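Local coordinates for putative uncharacterized protein (Mycobacterium avium, PDB 2Z6V) that probably transfers a sulfuryl group from an activated sulfate donor to an acceptor not yet identified, at residues A[128-133]-A[363-368]; A[194-197]-A[203-206]; A[212-217]-A[308-313]. One frame throughout, in Å; residues are numbered along the deposited sequence.

Contact 1 (A[128-133]-A[363-368])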
loop_
_atom_site.group_PDB
_atom_site.type_symbol
_atom_site.label_atom_id
_atom_site.label_comp_id
_atom_site.label_asym_id
_atom_site.label_seq_id
_atom_site.Cartn_x
_atom_site.Cartn_y
_atom_site.Cartn_z
ATOM N N GLN A 128 13.217 -7.149 -10.658
ATOM C CA GLN A 128 14.467 -7.690 -11.189
ATOM C C GLN A 128 14.626 -7.428 -12.685
ATOM O O GLN A 128 15.705 -7.612 -13.238
ATOM C CB GLN A 128 14.540 -9.192 -10.940
ATOM C CG GLN A 128 14.651 -9.563 -9.488
ATOM C CD GLN A 128 15.762 -8.806 -8.806
ATOM O OE1 GLN A 128 16.905 -8.805 -9.275
ATOM N NE2 GLN A 128 15.436 -8.145 -7.693
ATOM N N ASP A 129 13.547 -7.013 -13.338
ATOM C CA ASP A 129 13.560 -6.718 -14.771
ATOM C C ASP A 129 14.026 -5.268 -14.926
ATOM O O ASP A 129 13.323 -4.339 -14.526
ATOM C CB ASP A 129 12.146 -6.880 -15.334
ATOM C CG ASP A 129 12.109 -6.855 -16.845
ATOM O OD1 ASP A 129 12.853 -6.050 -17.450
ATOM O OD2 ASP A 129 11.320 -7.635 -17.425
ATOM N N PRO A 130 15.215 -5.052 -15.507
ATOM C CA PRO A 130 15.720 -3.682 -15.674
ATOM C C PRO A 130 14.883 -2.733 -16.530
ATOM O O PRO A 130 15.101 -1.525 -16.505
ATOM C CB PRO A 130 17.133 -3.894 -16.233
ATOM C CG PRO A 130 17.033 -5.214 -16.941
ATOM C CD PRO A 130 16.182 -6.044 -16.014
ATOM N N ALA A 131 13.920 -3.267 -17.277
ATOM C CA ALA A 131 13.065 -2.430 -18.127
ATOM C C ALA A 131 11.805 -2.003 -17.375
ATOM O O ALA A 131 11.012 -1.182 -17.853
ATOM C CB ALA A 131 12.679 -3.189 -19.381
ATOM N N ARG A 132 11.630 -2.573 -16.191
ATOM C CA ARG A 132 10.470 -2.277 -15.373
ATOM C C ARG A 132 10.829 -1.376 -14.182
ATOM O O ARG A 132 11.885 -1.537 -13.569
ATOM C CB ARG A 132 9.869 -3.593 -14.892
ATOM C CG ARG A 132 8.384 -3.550 -14.698
ATOM C CD ARG A 132 7.854 -4.944 -14.454
ATOM N NE ARG A 132 7.725 -5.724 -15.681
ATOM C CZ ARG A 132 6.934 -5.377 -16.690
ATOM N NH1 ARG A 132 6.218 -4.262 -16.617
ATOM N NH2 ARG A 132 6.832 -6.157 -17.752
ATOM N N ARG A 133 9.965 -0.407 -13.887
ATOM C CA ARG A 133 10.186 0.488 -12.757
ATOM C C ARG A 133 9.232 0.095 -11.647
ATOM O O ARG A 133 8.109 -0.344 -11.907
ATOM C CB ARG A 133 9.922 1.955 -13.124
ATOM C CG ARG A 133 10.974 2.611 -14.013
ATOM C CD ARG A 133 12.367 2.654 -13.377
ATOM N NE ARG A 133 13.312 1.933 -14.225
ATOM C CZ ARG A 133 14.014 0.871 -13.838
ATOM N NH1 ARG A 133 13.896 0.399 -12.602
ATOM N NH2 ARG A 133 14.810 0.256 -14.698
ATOM N N GLU A 363 15.455 -13.571 -16.113
ATOM C CA GLU A 363 15.109 -14.852 -15.500
ATOM C C GLU A 363 16.198 -15.281 -14.513
ATOM O O GLU A 363 15.916 -15.882 -13.475
ATOM C CB GLU A 363 14.912 -15.916 -16.583
ATOM C CG GLU A 363 14.551 -17.289 -16.045
ATOM C CD GLU A 363 14.224 -18.294 -17.147
ATOM O OE1 GLU A 363 14.988 -18.365 -18.141
ATOM O OE2 GLU A 363 13.211 -19.022 -17.010
ATOM N N ALA A 364 17.446 -14.962 -14.837
ATOM C CA ALA A 364 18.560 -15.305 -13.965
ATOM C C ALA A 364 18.516 -14.477 -12.676
ATOM O O ALA A 364 18.771 -15.002 -11.584
ATOM C CB ALA A 364 19.874 -15.078 -14.690
ATOM N N ARG A 365 18.194 -13.188 -12.808
ATOM C CA ARG A 365 18.103 -12.291 -11.651
ATOM C C ARG A 365 16.980 -12.755 -10.742
ATOM O O ARG A 365 17.105 -12.720 -9.516
ATOM C CB ARG A 365 17.841 -10.847 -12.093
ATOM C CG ARG A 365 18.907 -10.279 -13.015
ATOM C CD ARG A 365 18.666 -8.816 -13.320
ATOM N NE ARG A 365 19.640 -8.282 -14.271
ATOM C CZ ARG A 365 19.562 -8.418 -15.596
ATOM N NH1 ARG A 365 18.542 -9.073 -16.142
ATOM N NH2 ARG A 365 20.503 -7.896 -16.381
ATOM N N MET A 366 15.881 -13.195 -11.346
ATOM C CA MET A 366 14.751 -13.678 -10.571
ATOM C C MET A 366 15.139 -14.929 -9.790
ATOM O O MET A 366 14.767 -15.083 -8.627
ATOM C CB MET A 366 13.568 -13.992 -11.483
ATOM C CG MET A 366 13.099 -12.816 -12.296
ATOM S SD MET A 366 11.503 -13.153 -13.025
ATOM C CE MET A 366 10.948 -11.505 -13.446
ATOM N N ARG A 367 15.883 -15.820 -10.442
ATOM C CA ARG A 367 16.332 -17.060 -9.815
ATOM C C ARG A 367 17.344 -16.765 -8.719
ATOM O O ARG A 367 17.331 -17.391 -7.659
ATOM C CB ARG A 367 16.954 -17.978 -10.863
ATOM C CG ARG A 367 15.962 -18.913 -11.508
ATOM C CD ARG A 367 16.502 -19.450 -12.813
ATOM N NE ARG A 367 15.664 -20.519 -13.345
ATOM C CZ ARG A 367 15.684 -20.916 -14.613
ATOM N NH1 ARG A 367 16.497 -20.319 -15.479
ATOM N NH2 ARG A 367 14.905 -21.918 -15.013
ATOM N N ASN A 368 18.220 -15.804 -8.984
ATOM C CA ASN A 368 19.220 -15.422 -8.006
ATOM C C ASN A 368 18.548 -14.833 -6.773
ATOM O O ASN A 368 19.018 -15.034 -5.648
ATOM C CB ASN A 368 20.183 -14.397 -8.597
ATOM C CG ASN A 368 20.989 -13.687 -7.530
ATOM O OD1 ASN A 368 21.689 -14.321 -6.742
ATOM N ND2 ASN A 368 20.886 -12.361 -7.493
#

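Contact 2 (A[194-197]-A[203-206]). With PLM (palmitic acid), chain C.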
loop_
_atom_site.group_PDB
_atom_site.type_symbol
_atom_site.label_atom_id
_atom_site.label_comp_id
_atom_site.label_asym_id
_atom_site.label_seq_id
_atom_site.Cartn_x
_atom_site.Cartn_y
_atom_site.Cartn_z
ATOM N N ILE A 194 1.628 6.909 -1.483
ATOM C CA ILE A 194 1.519 8.029 -2.408
ATOM C C ILE A 194 0.125 8.546 -2.065
ATOM O O ILE A 194 -0.073 9.733 -1.820
ATOM C CB ILE A 194 1.538 7.601 -3.891
ATOM C CG1 ILE A 194 2.982 7.462 -4.380
ATOM C CG2 ILE A 194 0.815 8.642 -4.745
ATOM C CD1 ILE A 194 3.066 6.956 -5.786
ATOM N N HIS A 195 -0.820 7.612 -2.004
ATOM C CA HIS A 195 -2.212 7.898 -1.688
ATOM C C HIS A 195 -2.453 8.600 -0.344
ATOM O O HIS A 195 -3.256 9.518 -0.259
ATOM C CB HIS A 195 -3.039 6.599 -1.728
ATOM C CG HIS A 195 -3.277 6.065 -3.109
ATOM N ND1 HIS A 195 -4.324 5.217 -3.405
ATOM C CD2 HIS A 195 -2.596 6.237 -4.265
ATOM C CE1 HIS A 195 -4.277 4.889 -4.684
ATOM N NE2 HIS A 195 -3.236 5.493 -5.227
ATOM N N ASN A 196 -1.779 8.163 0.712
ATOM C CA ASN A 196 -1.981 8.785 2.011
ATOM C C ASN A 196 -1.617 10.267 1.971
ATOM O O ASN A 196 -2.004 11.032 2.861
ATOM C CB ASN A 196 -1.183 8.046 3.093
ATOM C CG ASN A 196 0.308 8.261 2.972
ATOM O OD1 ASN A 196 0.798 8.753 1.951
ATOM N ND2 ASN A 196 1.047 7.881 4.010
ATOM N N GLN A 197 -0.901 10.681 0.926
ATOM C CA GLN A 197 -0.519 12.086 0.768
ATOM C C GLN A 197 -1.720 12.919 0.309
ATOM O O GLN A 197 -1.640 14.149 0.200
ATOM C CB GLN A 197 0.620 12.229 -0.240
ATOM C CG GLN A 197 1.966 11.716 0.250
ATOM C CD GLN A 197 3.009 11.676 -0.850
ATOM O OE1 GLN A 197 3.179 12.640 -1.600
ATOM N NE2 GLN A 197 3.717 10.556 -0.951
ATOM N N SER A 203 -4.517 3.137 4.938
ATOM C CA SER A 203 -3.522 3.004 5.998
ATOM C C SER A 203 -3.802 3.905 7.192
ATOM O O SER A 203 -3.491 3.542 8.327
ATOM C CB SER A 203 -2.114 3.286 5.473
ATOM O OG SER A 203 -1.967 4.630 5.060
ATOM N N TRP A 204 -4.383 5.075 6.946
ATOM C CA TRP A 204 -4.689 5.997 8.031
ATOM C C TRP A 204 -5.647 5.386 9.053
ATOM O O TRP A 204 -5.545 5.663 10.253
ATOM C CB TRP A 204 -5.296 7.285 7.480
ATOM C CG TRP A 204 -4.298 8.166 6.811
ATOM C CD1 TRP A 204 -4.302 8.574 5.506
ATOM C CD2 TRP A 204 -3.140 8.751 7.411
ATOM N NE1 TRP A 204 -3.215 9.375 5.259
ATOM C CE2 TRP A 204 -2.484 9.501 6.410
ATOM C CE3 TRP A 204 -2.590 8.713 8.700
ATOM C CZ2 TRP A 204 -1.301 10.211 6.655
ATOM C CZ3 TRP A 204 -1.408 9.421 8.945
ATOM C CH2 TRP A 204 -0.778 10.159 7.924
ATOM N N ASP A 205 -6.566 4.549 8.579
ATOM C CA ASP A 205 -7.548 3.921 9.455
ATOM C C ASP A 205 -6.946 2.979 10.488
ATOM O O ASP A 205 -7.548 2.738 11.535
ATOM C CB ASP A 205 -8.592 3.150 8.643
ATOM C CG ASP A 205 -9.664 2.529 9.526
ATOM O OD1 ASP A 205 -10.490 3.294 10.083
ATOM O OD2 ASP A 205 -9.672 1.286 9.675
ATOM N N SER A 206 -5.770 2.432 10.204
ATOM C CA SER A 206 -5.161 1.520 11.157
ATOM C C SER A 206 -4.547 2.309 12.311
ATOM O O SER A 206 -4.134 1.735 13.313
ATOM C CB SER A 206 -4.111 0.641 10.470
ATOM O OG SER A 206 -3.096 1.421 9.885
HETATM C C1 PLM C . -6.594 -0.042 8.073
HETATM O O1 PLM C . -7.766 -0.029 8.508
HETATM O O2 PLM C . -5.804 0.926 8.065
HETATM C C2 PLM C . -6.067 -1.360 7.498
HETATM C C3 PLM C . -7.053 -1.960 6.495
HETATM C C4 PLM C . -6.498 -3.207 5.803
HETATM C C5 PLM C . -5.226 -2.896 5.010
HETATM C C6 PLM C . -3.991 -2.846 5.912
HETATM C C7 PLM C . -2.811 -2.230 5.160
HETATM C C8 PLM C . -3.001 -0.721 5.000
HETATM C C9 PLM C . -2.537 -0.275 3.613
HETATM C CA PLM C . -1.121 -0.771 3.310
HETATM C CB PLM C . -0.842 -0.772 1.805
HETATM C CC PLM C . -1.902 -1.603 1.081
HETATM C CD PLM C . -3.191 -0.800 0.892
HETATM C CE PLM C . -4.409 -1.698 0.665
HETATM C CF PLM C . -4.686 -2.535 1.916
HETATM C CG PLM C . -5.979 -3.341 1.787
#

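Contact 3 (A[212-217]-A[308-313]). With PLM (palmitic acid), chain C.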
loop_
_atom_site.group_PDB
_atom_site.type_symbol
_atom_site.label_atom_id
_atom_site.label_comp_id
_atom_site.label_asym_id
_atom_site.label_seq_id
_atom_site.Cartn_x
_atom_site.Cartn_y
_atom_site.Cartn_z
ATOM N N ARG A 212 -14.751 5.411 11.433
ATOM C CA ARG A 212 -15.368 6.514 10.717
ATOM C C ARG A 212 -14.568 6.854 9.461
ATOM O O ARG A 212 -15.136 6.986 8.378
ATOM C CB ARG A 212 -15.476 7.765 11.593
ATOM C CG ARG A 212 -16.040 8.959 10.821
ATOM C CD ARG A 212 -16.174 10.230 11.658
ATOM N NE ARG A 212 -14.906 10.643 12.258
ATOM C CZ ARG A 212 -14.622 11.889 12.629
ATOM N NH1 ARG A 212 -15.515 12.856 12.452
ATOM N NH2 ARG A 212 -13.449 12.163 13.185
ATOM N N TYR A 213 -13.253 6.996 9.599
ATOM C CA TYR A 213 -12.424 7.323 8.445
ATOM C C TYR A 213 -12.550 6.260 7.349
ATOM O O TYR A 213 -12.679 6.597 6.170
ATOM C CB TYR A 213 -10.952 7.481 8.844
ATOM C CG TYR A 213 -10.053 7.767 7.665
ATOM C CD1 TYR A 213 -9.962 9.050 7.123
ATOM C CD2 TYR A 213 -9.363 6.734 7.031
ATOM C CE1 TYR A 213 -9.211 9.298 5.969
ATOM C CE2 TYR A 213 -8.613 6.967 5.878
ATOM C CZ TYR A 213 -8.544 8.247 5.350
ATOM O OH TYR A 213 -7.841 8.457 4.184
ATOM N N ALA A 214 -12.518 4.986 7.733
ATOM C CA ALA A 214 -12.628 3.899 6.763
ATOM C C ALA A 214 -13.986 3.849 6.050
ATOM O O ALA A 214 -14.063 3.494 4.877
ATOM C CB ALA A 214 -12.350 2.558 7.442
ATOM N N ARG A 215 -15.058 4.195 6.754
ATOM C CA ARG A 215 -16.374 4.156 6.140
ATOM C C ARG A 215 -16.518 5.318 5.181
ATOM O O ARG A 215 -17.201 5.213 4.158
ATOM C CB ARG A 215 -17.476 4.196 7.205
ATOM C CG ARG A 215 -17.495 2.965 8.123
ATOM C CD ARG A 215 -18.702 2.965 9.061
ATOM N NE ARG A 215 -19.912 2.480 8.395
ATOM C CZ ARG A 215 -20.268 1.199 8.318
ATOM N NH1 ARG A 215 -19.511 0.257 8.878
ATOM N NH2 ARG A 215 -21.375 0.855 7.666
ATOM N N TRP A 216 -15.852 6.421 5.501
ATOM C CA TRP A 216 -15.912 7.601 4.653
ATOM C C TRP A 216 -15.181 7.302 3.365
ATOM O O TRP A 216 -15.672 7.583 2.268
ATOM C CB TRP A 216 -15.234 8.789 5.329
ATOM C CG TRP A 216 -15.008 9.947 4.390
ATOM C CD1 TRP A 216 -15.953 10.815 3.912
ATOM C CD2 TRP A 216 -13.761 10.344 3.795
ATOM N NE1 TRP A 216 -15.371 11.726 3.058
ATOM C CE2 TRP A 216 -14.029 11.462 2.967
ATOM C CE3 TRP A 216 -12.444 9.865 3.882
ATOM C CZ2 TRP A 216 -13.026 12.112 2.230
ATOM C CZ3 TRP A 216 -11.444 10.510 3.152
ATOM C CH2 TRP A 216 -11.745 11.624 2.334
ATOM N N LEU A 217 -14.001 6.717 3.524
ATOM C CA LEU A 217 -13.139 6.377 2.406
ATOM C C LEU A 217 -13.807 5.453 1.401
ATOM O O LEU A 217 -13.803 5.728 0.206
ATOM C CB LEU A 217 -11.853 5.726 2.922
ATOM C CG LEU A 217 -10.765 5.491 1.874
ATOM C CD1 LEU A 217 -10.250 6.827 1.342
ATOM C CD2 LEU A 217 -9.642 4.686 2.499
ATOM N N ALA A 308 -12.721 -5.916 10.215
ATOM C CA ALA A 308 -11.898 -6.612 9.236
ATOM C C ALA A 308 -12.809 -7.305 8.229
ATOM O O ALA A 308 -12.534 -7.311 7.033
ATOM C CB ALA A 308 -10.999 -7.635 9.926
ATOM N N MET A 309 -13.896 -7.889 8.724
ATOM C CA MET A 309 -14.853 -8.584 7.869
ATOM C C MET A 309 -15.499 -7.614 6.889
ATOM O O MET A 309 -15.643 -7.911 5.708
ATOM C CB MET A 309 -15.936 -9.239 8.723
ATOM C CG MET A 309 -17.038 -9.899 7.924
ATOM S SD MET A 309 -18.397 -10.429 8.979
ATOM C CE MET A 309 -17.678 -11.848 9.771
ATOM N N TRP A 310 -15.891 -6.454 7.402
ATOM C CA TRP A 310 -16.520 -5.409 6.607
ATOM C C TRP A 310 -15.554 -4.931 5.518
ATOM O O TRP A 310 -15.937 -4.767 4.358
ATOM C CB TRP A 310 -16.901 -4.252 7.531
ATOM C CG TRP A 310 -17.444 -3.038 6.847
ATOM C CD1 TRP A 310 -18.749 -2.777 6.548
ATOM C CD2 TRP A 310 -16.696 -1.894 6.414
ATOM N NE1 TRP A 310 -18.864 -1.535 5.961
ATOM C CE2 TRP A 310 -17.617 -0.974 5.867
ATOM C CE3 TRP A 310 -15.337 -1.555 6.442
ATOM C CZ2 TRP A 310 -17.222 0.263 5.348
ATOM C CZ3 TRP A 310 -14.943 -0.324 5.928
ATOM C CH2 TRP A 310 -15.886 0.570 5.388
ATOM N N GLN A 311 -14.299 -4.712 5.897
ATOM C CA GLN A 311 -13.293 -4.258 4.953
ATOM C C GLN A 311 -12.993 -5.306 3.886
ATOM O O GLN A 311 -12.852 -4.978 2.703
ATOM C CB GLN A 311 -12.006 -3.886 5.688
ATOM C CG GLN A 311 -12.026 -2.497 6.277
ATOM C CD GLN A 311 -10.687 -2.110 6.868
ATOM O OE1 GLN A 311 -9.647 -2.486 6.347
ATOM N NE2 GLN A 311 -10.709 -1.344 7.944
ATOM N N MET A 312 -12.889 -6.564 4.298
ATOM C CA MET A 312 -12.617 -7.626 3.346
ATOM C C MET A 312 -13.725 -7.740 2.306
ATOM O O MET A 312 -13.447 -7.992 1.135
ATOM C CB MET A 312 -12.433 -8.967 4.065
ATOM C CG MET A 312 -11.108 -9.073 4.805
ATOM S SD MET A 312 -9.711 -8.765 3.704
ATOM C CE MET A 312 -8.783 -10.288 3.833
ATOM N N ARG A 313 -14.976 -7.551 2.720
ATOM C CA ARG A 313 -16.089 -7.639 1.782
ATOM C C ARG A 313 -15.863 -6.706 0.586
ATOM O O ARG A 313 -16.066 -7.101 -0.564
ATOM C CB ARG A 313 -17.409 -7.301 2.479
ATOM C CG ARG A 313 -18.611 -7.348 1.551
ATOM C CD ARG A 313 -19.918 -7.479 2.320
ATOM N NE ARG A 313 -20.105 -6.435 3.328
ATOM C CZ ARG A 313 -20.197 -5.133 3.061
ATOM N NH1 ARG A 313 -20.116 -4.699 1.808
ATOM N NH2 ARG A 313 -20.382 -4.261 4.046
HETATM C C1 PLM C . -6.594 -0.042 8.073
HETATM O O1 PLM C . -7.766 -0.029 8.508
HETATM O O2 PLM C . -5.804 0.926 8.065
HETATM C C2 PLM C . -6.067 -1.360 7.498
HETATM C C3 PLM C . -7.053 -1.960 6.495
HETATM C C4 PLM C . -6.498 -3.207 5.803
HETATM C C5 PLM C . -5.226 -2.896 5.010
HETATM C C6 PLM C . -3.991 -2.846 5.912
HETATM C C7 PLM C . -2.811 -2.230 5.160
HETATM C C8 PLM C . -3.001 -0.721 5.000
HETATM C C9 PLM C . -2.537 -0.275 3.613
HETATM C CA PLM C . -1.121 -0.771 3.310
HETATM C CB PLM C . -0.842 -0.772 1.805
HETATM C CC PLM C . -1.902 -1.603 1.081
HETATM C CD PLM C . -3.191 -0.800 0.892
HETATM C CE PLM C . -4.409 -1.698 0.665
HETATM C CF PLM C . -4.686 -2.535 1.916
HETATM C CG PLM C . -5.979 -3.341 1.787
#

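Contact 1 (A[128-133]-A[363-368])
Gln128 starts with CG beside its backbone N (chi1 -67°) and bends again at chi2, which folds its amide back over the helix surface at Arg365. Arg365 leaves the helix with the same first torsion but then runs straight from CG to NE, out past the Gln128 carbonyl toward Pro130. The two chains meet at their roots, Gln128 CB standing 3.9 Å from Arg365 CB. Gln128 OE1 rests 3.6 Å from that same Arg365 CB, while CG and CD of the glutamine lie by the Arg365 carbonyl; amide and guanidinium planes are 33° apart. Arg365 CD passes 3.2 Å from Gln128 O, a contact of methylene with carbonyl. At the end of the arginine, Pro130 CD sits over one face of the guanidinium, near its rim, 3.8 Å from Arg365 NH1. Met366 adds CG against Gln128 CB at 4.1 Å. The loop makes a type I beta turn from Asp129 to Arg132 with an Asx turn at its start, Asp129 OD1 accepting from Ala131 N, while OD2 bonds to the Tyr351 hydroxyl. In the fold, this loop leads from helix 120-126 into strand 132-134, an outermost strand of the five-stranded parallel sheet, paired with strand 244-248. Helix 360-371 also touches the loop through Thr362 and Trp369, and its Met366 reaches Met344, Met347 and Tyr351 on helix 343-353.

Contact 2 (A[194-197]-A[203-206])
Trp204 and Asn196 are joined by one hydrogen bond, from the indole NE1 to the backbone carbonyl of Asn196 (NE1 to O 3.2 Å, 161° at the hydrogen). The oxygen lies almost exactly in the indole plane, and the donor approaches in the carbonyl plane on a lone pair, with a C=O...N angle of 110°. A second set of bonds is local to 203-206: Ser206 OG stands between its own backbone N and carbonyl carbon (chi1 59°), where it reaches back to Ser203 O at 2.7 Å, and Ser206 N bonds to the same oxygen. Van der Waals packing comes next. Asn196 CB rests against the pyrrole part of the indole, 3.3 Å from Trp204 NE1, and Ser203 OG is 4.0 Å from that same Asn196 CB. The carboxyl end of a palmitic acid lies against 203-206, with its O2 near Ser206 N and its O1 2.6 Å from Asp205 OD2. Neighbours finish the setting, with Phe199 meeting the Trp204 ring and helix 70-96 touching it through Asp79 and Ala80. In this buried place the indole N-H is satisfied by a main-chain carbonyl, a bond that does not depend on the ionisation of any side chain.

Contact 3 (A[212-217]-A[308-313])
Arg215 NH1 lies over one face of the Trp310 indole, toward its rim, 3.5 Å from Trp310 NE1. The two flat groups are tilted 30° to each other, and since both nitrogens are donors the contact is one of overlap. Nearer the helix, Arg215 CG lies 3.9 Å from Trp310 CZ2, on the benzene half of the indole. A bend at chi3 (81°) turns the guanidinium back over the ring. Trp310 itself has CG opposite its backbone N, which sends the indole across the gap toward 212-217. There its outer edge meets the backbone: Ala214 O lies in the ring plane, 3.5 Å from Trp310 CH2, and Ala214 CB is 4.2 Å from Trp310 CZ3. One residue on, Gln311 carries its extended chain past the Ala214 methyl. The carboxyl end of the palmitic acid lies beside this interface, with a long bond from Gln311 NE2 to its O1 (3.3 Å) whose detail is doubtful, because the amide sits too close to the fatty chain. The ligand may occupy a pocket meant for an acceptor. The helix segments run nearly parallel, 15° apart, with axes 11.7 Å from each other at closest, a wide spacing bridged by the indole. Phe218 also meets the Trp310 ring, from the end of helix 212-219. That helix uses Arg212, Tyr213 and Trp216 to touch helix 50-64, while helix 301-326 reaches helix 275-285 with Ala308 and Met312 and helix 392-405 with Met309, Met312 and Arg313.

How the contacts relate
Contact 2 is buried near the middle of the chain, whereas contacts 1 and 3 are only partly buried and lie on opposite sides of its centre, about 36 Å apart between centres. Contacts 2 and 3 are neighbours, following one another in the sequence: Asp205 packs on Ala214, Trp204 on Tyr213, and both contacts touch the palmitic acid, Gln311 adding a weak bond to Asp205. Contact 1 stands apart at the edge of the parallel sheet, yet along the chain the other two are nested between its segments. Chemistry follows place: an indole-to-carbonyl bond in the interior, and arginine guanidiniums packed against a proline or a tryptophan face in the more open contacts.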